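Local structure of putative PadR-family transcriptional regulatory protein (Bacteroides fragilis, 5H20) at residues 11-23 with 48-62. The protein probably acts as a PadR-like transcription factor that binds DNA as a dimer through a winged helix-turn-helix domain. Numbering follows the deposited sequence. Where two conformers were deposited one is given.
Sequences RKGMLEYCIMLLL and TLYPLLTRLKNDDLL. With PO4 (phosphate ion), chain B.
Leu56 O, on the helix that delivers Leu56 to Glu16, Ile19 and Met20, is gripped by two amides arriving from the same face of its plane: Leu61 N at 2.8 Å and Leu62 N at 3.2 Å. The first, with Asp60 N to Lys57 O and Asp60 at positive phi, makes the Schellman motif that ends helix 46-58; Leu62 N is an extra donor. Leu62 CG lies 3.7 Å from Leu23 CD1. Between the helices, which cross at -74°, packing is knobs-into-holes. Ile19 drops among Leu49, Leu52, Leu53 and Leu56. Its CG1 branch stands anti to the carbonyl carbon (chi1 -65°), carrying CD1 to Leu49 CD2 at 3.6 Å, while CG2 meets Leu53 CD2 at 3.7 Å. In return Leu52 fits among Lys12, Leu15, Glu16 and Ile19. Met20 bends at chi3, laying SD and CE against Leu56 CD2. Arg11 NH1 hydrogen-bonds phosphate O1, apart from this interface. Arg55 has two conformers; in the one given, provisionally, Glu16 OE2 lies 4.3 Å from NE, well out of the guanidinium plane, and Lys12 NZ 3.1 Å from NH1, two donors without a bond. The charged rim thus probably contributes little net attraction, and apolar interlocking holds this winged-helix pair.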
ATOM      1  N   ARG A  11      -2.763   4.733  -3.434  1.00 51.38           N
ATOM      2  CA  ARG A  11      -1.704   5.642  -3.886  1.00 52.88           C
ATOM      3  C   ARG A  11      -1.144   6.494  -2.751  1.00 51.86           C
ATOM      4  O   ARG A  11       0.067   6.736  -2.705  1.00 54.15           O
ATOM      5  CB  ARG A  11      -2.195   6.531  -5.040  1.00 56.09           C
ATOM      6  CG  ARG A  11      -2.320   5.805  -6.363  1.00 58.72           C
ATOM      7  CD  ARG A  11      -3.104   6.617  -7.385  1.00 63.99           C
ATOM      8  NE  ARG A  11      -3.162   5.910  -8.659  1.00 68.26           N
ATOM      9  CZ  ARG A  11      -4.039   6.145  -9.638  1.00 74.16           C
ATOM     10  NH1 ARG A  11      -4.978   7.077  -9.522  1.00 77.17           N
ATOM     11  NH2 ARG A  11      -3.982   5.432 -10.753  1.00 78.69           N
ATOM     12  N   LYS A  12      -2.025   6.960  -1.856  1.00 50.57           N
ATOM     13  CA  LYS A  12      -1.610   7.620  -0.596  1.00 51.20           C
ATOM     14  C   LYS A  12      -0.731   6.679   0.219  1.00 48.29           C
ATOM     15  O   LYS A  12       0.276   7.113   0.778  1.00 50.33           O
ATOM     16  CB  LYS A  12      -2.813   8.047   0.265  1.00 53.24           C
ATOM     17  CG  LYS A  12      -3.614   9.212  -0.287  1.00 59.56           C
ATOM     18  CD  LYS A  12      -4.689   9.686   0.684  1.00 65.29           C
ATOM     19  CE  LYS A  12      -5.698  10.582  -0.034  1.00 73.25           C
ATOM     20  NZ  LYS A  12      -6.643  11.253   0.905  1.00 82.27           N
ATOM     21  N   GLY A  13      -1.131   5.404   0.264  1.00 45.54           N
ATOM     22  CA  GLY A  13      -0.415   4.338   0.972  1.00 46.36           C
ATOM     23  C   GLY A  13       0.998   4.158   0.461  1.00 47.60           C
ATOM     24  O   GLY A  13       1.951   4.124   1.250  1.00 49.96           O
ATOM     25  N   MET A  14       1.133   4.072  -0.860  1.00 47.22           N
ATOM     26  CA  MET A  14       2.454   3.962  -1.491  1.00 50.97           C
ATOM     27  C   MET A  14       3.374   5.136  -1.106  1.00 50.59           C
ATOM     28  O   MET A  14       4.504   4.916  -0.660  1.00 53.42           O
ATOM     29  CB  MET A  14       2.350   3.794  -3.006  1.00 53.45           C
ATOM     30  CG  MET A  14       1.652   2.516  -3.474  1.00 55.83           C
ATOM     31  SD  MET A  14       2.527   0.987  -3.064  1.00 65.09           S
ATOM     32  CE  MET A  14       3.918   1.084  -4.191  1.00 72.54           C
ATOM     33  N   LEU A  15       2.860   6.357  -1.254  1.00 59.05           N
ATOM     34  CA  LEU A  15       3.572   7.586  -0.879  1.00 56.80           C
ATOM     35  C   LEU A  15       3.886   7.633   0.627  1.00 54.29           C
ATOM     36  O   LEU A  15       5.004   7.984   1.007  1.00 53.85           O
ATOM     37  CB  LEU A  15       2.794   8.827  -1.345  1.00 56.71           C
ATOM     38  CG  LEU A  15       2.775   9.141  -2.858  1.00 59.82           C
ATOM     39  CD1 LEU A  15       1.505   9.852  -3.289  1.00 60.43           C
ATOM     40  CD2 LEU A  15       3.987   9.964  -3.263  1.00 61.31           C
ATOM     41  N   GLU A  16       2.922   7.243   1.469  1.00 52.82           N
ATOM     42  CA  GLU A  16       3.129   7.166   2.930  1.00 51.80           C
ATOM     43  C   GLU A  16       4.238   6.201   3.335  1.00 52.96           C
ATOM     44  O   GLU A  16       5.005   6.490   4.258  1.00 52.77           O
ATOM     45  CB  GLU A  16       1.840   6.804   3.667  1.00 51.41           C
ATOM     46  CG  GLU A  16       0.899   7.981   3.877  1.00 50.61           C
ATOM     47  CD  GLU A  16      -0.521   7.548   4.167  1.00 51.46           C
ATOM     48  OE1 GLU A  16      -0.887   6.378   3.865  1.00 52.40           O
ATOM     49  OE2 GLU A  16      -1.290   8.387   4.673  1.00 51.92           O
ATOM     50  N   TYR A  17       4.300   5.064   2.642  1.00 54.82           N
ATOM     51  CA  TYR A  17       5.332   4.053   2.832  1.00 57.57           C
ATOM     52  C   TYR A  17       6.691   4.583   2.388  1.00 58.53           C
ATOM     53  O   TYR A  17       7.699   4.321   3.037  1.00 60.04           O
ATOM     54  CB  TYR A  17       4.965   2.777   2.062  1.00 60.11           C
ATOM     55  CG  TYR A  17       6.026   1.705   2.036  1.00 64.27           C
ATOM     56  CD1 TYR A  17       6.087   0.725   3.032  1.00 66.54           C
ATOM     57  CD2 TYR A  17       6.960   1.647   0.996  1.00 67.29           C
ATOM     58  CE1 TYR A  17       7.060  -0.273   2.999  1.00 71.56           C
ATOM     59  CE2 TYR A  17       7.931   0.651   0.953  1.00 72.40           C
ATOM     60  CZ  TYR A  17       7.975  -0.304   1.959  1.00 74.50           C
ATOM     61  OH  TYR A  17       8.931  -1.285   1.912  1.00 80.59           O
ATOM     62  N   CYS A  18       6.691   5.321   1.283  1.00 58.43           N
ATOM     63  CA  CYS A  18       7.884   5.944   0.726  1.00 60.33           C
ATOM     64  C   CYS A  18       8.479   7.014   1.659  1.00 58.28           C
ATOM     65  O   CYS A  18       9.703   7.085   1.825  1.00 59.79           O
ATOM     66  CB  CYS A  18       7.549   6.540  -0.641  1.00 61.44           C
ATOM     67  SG  CYS A  18       8.977   7.190  -1.518  1.00 65.71           S
ATOM     68  N   ILE A  19       7.609   7.826   2.266  1.00 55.21           N
ATOM     69  CA  ILE A  19       8.001   8.825   3.267  1.00 53.96           C
ATOM     70  C   ILE A  19       8.662   8.144   4.489  1.00 54.84           C
ATOM     71  O   ILE A  19       9.756   8.557   4.926  1.00 55.11           O
ATOM     72  CB  ILE A  19       6.798   9.693   3.728  1.00 52.07           C
ATOM     73  CG1 ILE A  19       6.254  10.553   2.590  1.00 52.24           C
ATOM     74  CG2 ILE A  19       7.185  10.602   4.893  1.00 51.75           C
ATOM     75  CD1 ILE A  19       4.838  11.046   2.829  1.00 51.54           C
ATOM     76  N   MET A  20       7.999   7.104   5.016  1.00 55.07           N
ATOM     77  CA  MET A  20       8.516   6.348   6.166  1.00 56.68           C
ATOM     78  C   MET A  20       9.842   5.676   5.830  1.00 60.09           C
ATOM     79  O   MET A  20      10.770   5.687   6.655  1.00 61.75           O
ATOM     80  CB  MET A  20       7.501   5.326   6.663  1.00 57.05           C
ATOM     81  CG  MET A  20       6.292   5.948   7.331  1.00 55.02           C
ATOM     82  SD  MET A  20       5.246   4.711   8.112  1.00 57.36           S
ATOM     83  CE  MET A  20       4.266   4.165   6.712  1.00 56.55           C
ATOM     84  N   LEU A  21       9.928   5.121   4.616  1.00 61.63           N
ATOM     85  CA  LEU A  21      11.185   4.594   4.070  1.00 65.98           C
ATOM     86  C   LEU A  21      12.311   5.625   4.066  1.00 66.17           C
ATOM     87  O   LEU A  21      13.386   5.357   4.603  1.00 69.13           O
ATOM     88  CB  LEU A  21      11.005   4.023   2.653  1.00 68.14           C
ATOM     89  CG  LEU A  21      11.211   2.528   2.419  1.00 73.30           C
ATOM     90  CD1 LEU A  21      11.226   2.265   0.923  1.00 76.18           C
ATOM     91  CD2 LEU A  21      12.506   2.008   3.036  1.00 77.78           C
ATOM     92  N   LEU A  22      12.054   6.796   3.476  1.00 63.80           N
ATOM     93  CA  LEU A  22      13.046   7.881   3.387  1.00 64.32           C
ATOM     94  C   LEU A  22      13.456   8.456   4.746  1.00 63.42           C
ATOM     95  O   LEU A  22      14.599   8.873   4.917  1.00 65.41           O
ATOM     96  CB  LEU A  22      12.590   8.988   2.419  1.00 62.46           C
ATOM     97  CG  LEU A  22      12.500   8.665   0.909  1.00 64.71           C
ATOM     98  CD1 LEU A  22      11.593   9.652   0.185  1.00 62.66           C
ATOM     99  CD2 LEU A  22      13.861   8.611   0.227  1.00 69.23           C
ATOM    100  N   LEU A  23      12.543   8.433   5.715  1.00 61.49           N
ATOM    101  CA  LEU A  23      12.817   8.966   7.057  1.00 61.42           C
ATOM    102  C   LEU A  23      13.479   7.985   8.034  1.00 65.09           C
ATOM    103  O   LEU A  23      13.959   8.396   9.092  1.00 65.75           O
ATOM    104  CB  LEU A  23      11.547   9.581   7.665  1.00 58.15           C
ATOM    105  CG  LEU A  23      11.150  10.953   7.112  1.00 56.23           C
ATOM    106  CD1 LEU A  23       9.743  11.290   7.549  1.00 54.67           C
ATOM    107  CD2 LEU A  23      12.096  12.083   7.523  1.00 57.19           C
ATOM    108  N   THR A  48       0.786  17.614  -2.367  1.00 62.77           N
ATOM    109  CA  THR A  48       0.663  16.161  -2.204  1.00 59.85           C
ATOM    110  C   THR A  48       1.354  15.693  -0.902  1.00 56.59           C
ATOM    111  O   THR A  48       0.756  14.974  -0.099  1.00 55.34           O
ATOM    112  CB  THR A  48       1.233  15.392  -3.429  1.00 60.00           C
ATOM    113  OG1 THR A  48       0.641  15.874  -4.652  1.00 63.70           O
ATOM    114  CG2 THR A  48       0.985  13.895  -3.315  1.00 58.47           C
ATOM    115  N   LEU A  49       2.600  16.129  -0.701  1.00 55.76           N
ATOM    116  CA  LEU A  49       3.433  15.699   0.418  1.00 53.37           C
ATOM    117  C   LEU A  49       2.919  16.158   1.800  1.00 53.24           C
ATOM    118  O   LEU A  49       2.837  15.354   2.728  1.00 51.02           O
ATOM    119  CB  LEU A  49       4.877  16.180   0.210  1.00 54.09           C
ATOM    120  CG  LEU A  49       6.139  15.470   0.743  1.00 52.51           C
ATOM    121  CD1 LEU A  49       7.022  16.458   1.488  1.00 53.99           C
ATOM    122  CD2 LEU A  49       5.879  14.262   1.624  1.00 50.19           C
ATOM    123  N   TYR A  50       2.565  17.439   1.913  1.00 56.06           N
ATOM    124  CA  TYR A  50       2.218  18.053   3.208  1.00 57.23           C
ATOM    125  C   TYR A  50       1.065  17.355   3.966  1.00 56.71           C
ATOM    126  O   TYR A  50       1.239  17.072   5.162  1.00 55.81           O
ATOM    127  CB  TYR A  50       1.994  19.574   3.079  1.00 61.65           C
ATOM    128  CG  TYR A  50       3.250  20.409   2.824  1.00 63.76           C
ATOM    129  CD1 TYR A  50       4.501  19.805   2.580  1.00 61.59           C
ATOM    130  CD2 TYR A  50       3.187  21.810   2.812  1.00 68.93           C
ATOM    131  CE1 TYR A  50       5.640  20.565   2.348  1.00 64.29           C
ATOM    132  CE2 TYR A  50       4.329  22.578   2.577  1.00 71.91           C
ATOM    133  CZ  TYR A  50       5.552  21.944   2.343  1.00 69.50           C
ATOM    134  OH  TYR A  50       6.699  22.669   2.103  1.00 73.11           O
ATOM    135  N   PRO A  51      -0.086  17.057   3.290  1.00 57.92           N
ATOM    136  CA  PRO A  51      -1.170  16.370   4.010  1.00 58.44           C
ATOM    137  C   PRO A  51      -0.843  14.953   4.481  1.00 55.92           C
ATOM    138  O   PRO A  51      -1.432  14.492   5.459  1.00 56.60           O
ATOM    139  CB  PRO A  51      -2.320  16.330   2.989  1.00 61.04           C
ATOM    140  CG  PRO A  51      -2.015  17.420   2.018  1.00 62.76           C
ATOM    141  CD  PRO A  51      -0.517  17.421   1.920  1.00 59.99           C
ATOM    142  N   LEU A  52       0.076  14.271   3.801  1.00 53.93           N
ATOM    143  CA  LEU A  52       0.477  12.913   4.195  1.00 52.44           C
ATOM    144  C   LEU A  52       1.395  12.928   5.421  1.00 51.34           C
ATOM    145  O   LEU A  52       1.235  12.101   6.345  1.00 51.52           O
ATOM    146  CB  LEU A  52       1.128  12.188   3.020  1.00 51.59           C
ATOM    147  CG  LEU A  52       0.298  11.372   2.013  1.00 53.30           C
ATOM    148  CD1 LEU A  52      -1.175  11.746   1.849  1.00 55.94           C
ATOM    149  CD2 LEU A  52       1.017  11.349   0.684  1.00 53.13           C
ATOM    150  N   LEU A  53       2.333  13.878   5.437  1.00 50.84           N
ATOM    151  CA  LEU A  53       3.168  14.130   6.600  1.00 50.74           C
ATOM    152  C   LEU A  53       2.301  14.393   7.835  1.00 52.40           C
ATOM    153  O   LEU A  53       2.518  13.781   8.890  1.00 52.04           O
ATOM    154  CB  LEU A  53       4.107  15.317   6.347  1.00 51.47           C
ATOM    155  CG  LEU A  53       5.112  15.233   5.203  1.00 50.77           C
ATOM    156  CD1 LEU A  53       5.824  16.576   5.089  1.00 53.12           C
ATOM    157  CD2 LEU A  53       6.095  14.090   5.425  1.00 49.17           C
ATOM    158  N   THR A  54       1.316  15.283   7.667  1.00 54.67           N
ATOM    159  CA  THR A  54       0.342  15.627   8.700  1.00 57.35           C
ATOM    160  C   THR A  54      -0.447  14.383   9.153  1.00 57.36           C
ATOM    161  O   THR A  54      -0.589  14.167  10.365  1.00 58.47           O
ATOM    162  CB  THR A  54      -0.569  16.809   8.250  1.00 60.73           C
ATOM    163  OG1 THR A  54       0.236  17.981   8.068  1.00 61.90           O
ATOM    164  CG2 THR A  54      -1.655  17.136   9.284  1.00 64.33           C
ATOM    165  N   ARG A  55      -0.892  13.563   8.192  1.00 56.83           N
ATOM    166  CA  ARG A  55      -1.637  12.329   8.471  0.50 57.98           C
ATOM    167  C   ARG A  55      -0.801  11.311   9.263  1.00 56.56           C
ATOM    168  O   ARG A  55      -1.291  10.699  10.209  1.00 58.16           O
ATOM    169  CB  ARG A  55      -2.149  11.707   7.167  0.50 58.65           C
ATOM    170  CG  ARG A  55      -3.428  10.907   7.315  0.50 62.33           C
ATOM    171  CD  ARG A  55      -3.970  10.490   5.958  0.50 63.98           C
ATOM    172  NE  ARG A  55      -4.095  11.624   5.044  0.50 64.02           N
ATOM    173  CZ  ARG A  55      -4.951  11.669   4.031  0.50 66.75           C
ATOM    174  NH1 ARG A  55      -5.764  10.646   3.813  0.50 70.08           N
ATOM    175  NH2 ARG A  55      -5.002  12.736   3.244  0.50 67.15           N
ATOM    176  N   LEU A  56       0.463  11.148   8.861  1.00 54.09           N
ATOM    177  CA  LEU A  56       1.409  10.243   9.533  1.00 53.43           C
ATOM    178  C   LEU A  56       1.798  10.740  10.936  1.00 54.43           C
ATOM    179  O   LEU A  56       1.915   9.923  11.864  1.00 55.50           O
ATOM    180  CB  LEU A  56       2.658   9.987   8.673  1.00 51.25           C
ATOM    181  CG  LEU A  56       2.558   9.199   7.346  1.00 51.18           C
ATOM    182  CD1 LEU A  56       3.648   9.629   6.375  1.00 49.49           C
ATOM    183  CD2 LEU A  56       2.598   7.687   7.547  1.00 52.74           C
ATOM    184  N   LYS A  57       1.987  12.060  11.090  1.00 54.74           N
ATOM    185  CA  LYS A  57       2.213  12.667  12.418  1.00 56.97           C
ATOM    186  C   LYS A  57       1.015  12.454  13.345  1.00 59.89           C
ATOM    187  O   LYS A  57       1.198  12.137  14.524  1.00 61.51           O
ATOM    188  CB  LYS A  57       2.554  14.171  12.327  1.00 57.88           C
ATOM    189  CG  LYS A  57       2.318  14.935  13.632  1.00 61.32           C
ATOM    190  CD  LYS A  57       2.070  16.424  13.447  1.00 64.06           C
ATOM    191  CE  LYS A  57       0.780  16.762  12.706  1.00 65.34           C
ATOM    192  NZ  LYS A  57      -0.259  17.300  13.640  1.00 69.46           N
ATOM    193  N   ASN A  58      -0.191  12.641  12.804  1.00 61.33           N
ATOM    194  CA  ASN A  58      -1.437  12.494  13.565  1.00 65.32           C
ATOM    195  C   ASN A  58      -1.665  11.083  14.095  1.00 66.87           C
ATOM    196  O   ASN A  58      -2.246  10.908  15.162  1.00 70.28           O
ATOM    197  CB  ASN A  58      -2.647  12.977  12.751  1.00 66.82           C
ATOM    198  CG  ASN A  58      -2.786  14.495  12.744  1.00 68.27           C
ATOM    199  OD1 ASN A  58      -2.108  15.205  13.492  1.00 68.67           O
ATOM    200  ND2 ASN A  58      -3.674  15.001  11.897  1.00 69.93           N
ATOM    201  N   ASP A  59      -1.187  10.091  13.350  1.00 65.52           N
ATOM    202  CA  ASP A  59      -1.208   8.701  13.791  1.00 67.97           C
ATOM    203  C   ASP A  59       0.081   8.312  14.550  1.00 67.24           C
ATOM    204  O   ASP A  59       0.327   7.130  14.805  1.00 68.76           O
ATOM    205  CB  ASP A  59      -1.470   7.764  12.599  1.00 68.03           C
ATOM    206  CG  ASP A  59      -1.874   6.359  13.032  1.00 72.09           C
ATOM    207  OD1 ASP A  59      -2.555   6.214  14.072  1.00 75.83           O
ATOM    208  OD2 ASP A  59      -1.504   5.392  12.336  1.00 72.43           O
ATOM    209  N   ASP A  60       0.883   9.323  14.912  1.00 66.16           N
ATOM    210  CA  ASP A  60       2.133   9.170  15.691  1.00 66.38           C
ATOM    211  C   ASP A  60       3.188   8.256  15.033  1.00 64.91           C
ATOM    212  O   ASP A  60       3.984   7.612  15.730  1.00 66.15           O
ATOM    213  CB  ASP A  60       1.840   8.716  17.144  1.00 70.58           C
ATOM    214  CG  ASP A  60       1.154   9.792  17.990  1.00 73.25           C
ATOM    215  OD1 ASP A  60       0.737  10.854  17.466  1.00 72.75           O
ATOM    216  OD2 ASP A  60       1.025   9.564  19.209  1.00 76.92           O
ATOM    217  N   LEU A  61       3.167   8.192  13.700  1.00 62.52           N
ATOM    218  CA  LEU A  61       4.129   7.414  12.919  1.00 59.62           C
ATOM    219  C   LEU A  61       5.349   8.270  12.604  1.00 57.05           C
ATOM    220  O   LEU A  61       6.466   7.761  12.506  1.00 55.96           O
ATOM    221  CB  LEU A  61       3.482   6.881  11.631  1.00 58.92           C
ATOM    222  CG  LEU A  61       2.411   5.787  11.757  1.00 62.04           C
ATOM    223  CD1 LEU A  61       1.648   5.613  10.453  1.00 62.88           C
ATOM    224  CD2 LEU A  61       2.991   4.452  12.205  1.00 62.31           C
ATOM    225  N   LEU A  62       5.094   9.567  12.425  1.00 56.95           N
ATOM    226  CA  LEU A  62       6.108  10.613  12.387  1.00 55.83           C
ATOM    227  C   LEU A  62       5.895  11.567  13.566  1.00 57.91           C
ATOM    228  O   LEU A  62       4.805  11.630  14.135  1.00 60.72           O
ATOM    229  CB  LEU A  62       6.010  11.397  11.079  1.00 54.59           C
ATOM    230  CG  LEU A  62       6.823  11.080   9.812  1.00 53.79           C
ATOM    231  CD1 LEU A  62       6.883   9.606   9.425  1.00 54.16           C
ATOM    232  CD2 LEU A  62       6.243  11.900   8.675  1.00 54.15           C
TER
HETATM  233  P   PO4 B 201      -7.401   7.152 -12.609  0.50 53.31           P
HETATM  234  O1  PO4 B 201      -7.053   7.676 -11.235  0.50 51.35           O
HETATM  235  O2  PO4 B 201      -6.316   6.221 -13.100  0.50 50.38           O
HETATM  236  O3  PO4 B 201      -7.539   8.312 -13.568  0.50 52.27           O
HETATM  237  O4  PO4 B 201      -8.706   6.396 -12.528  0.50 53.67           O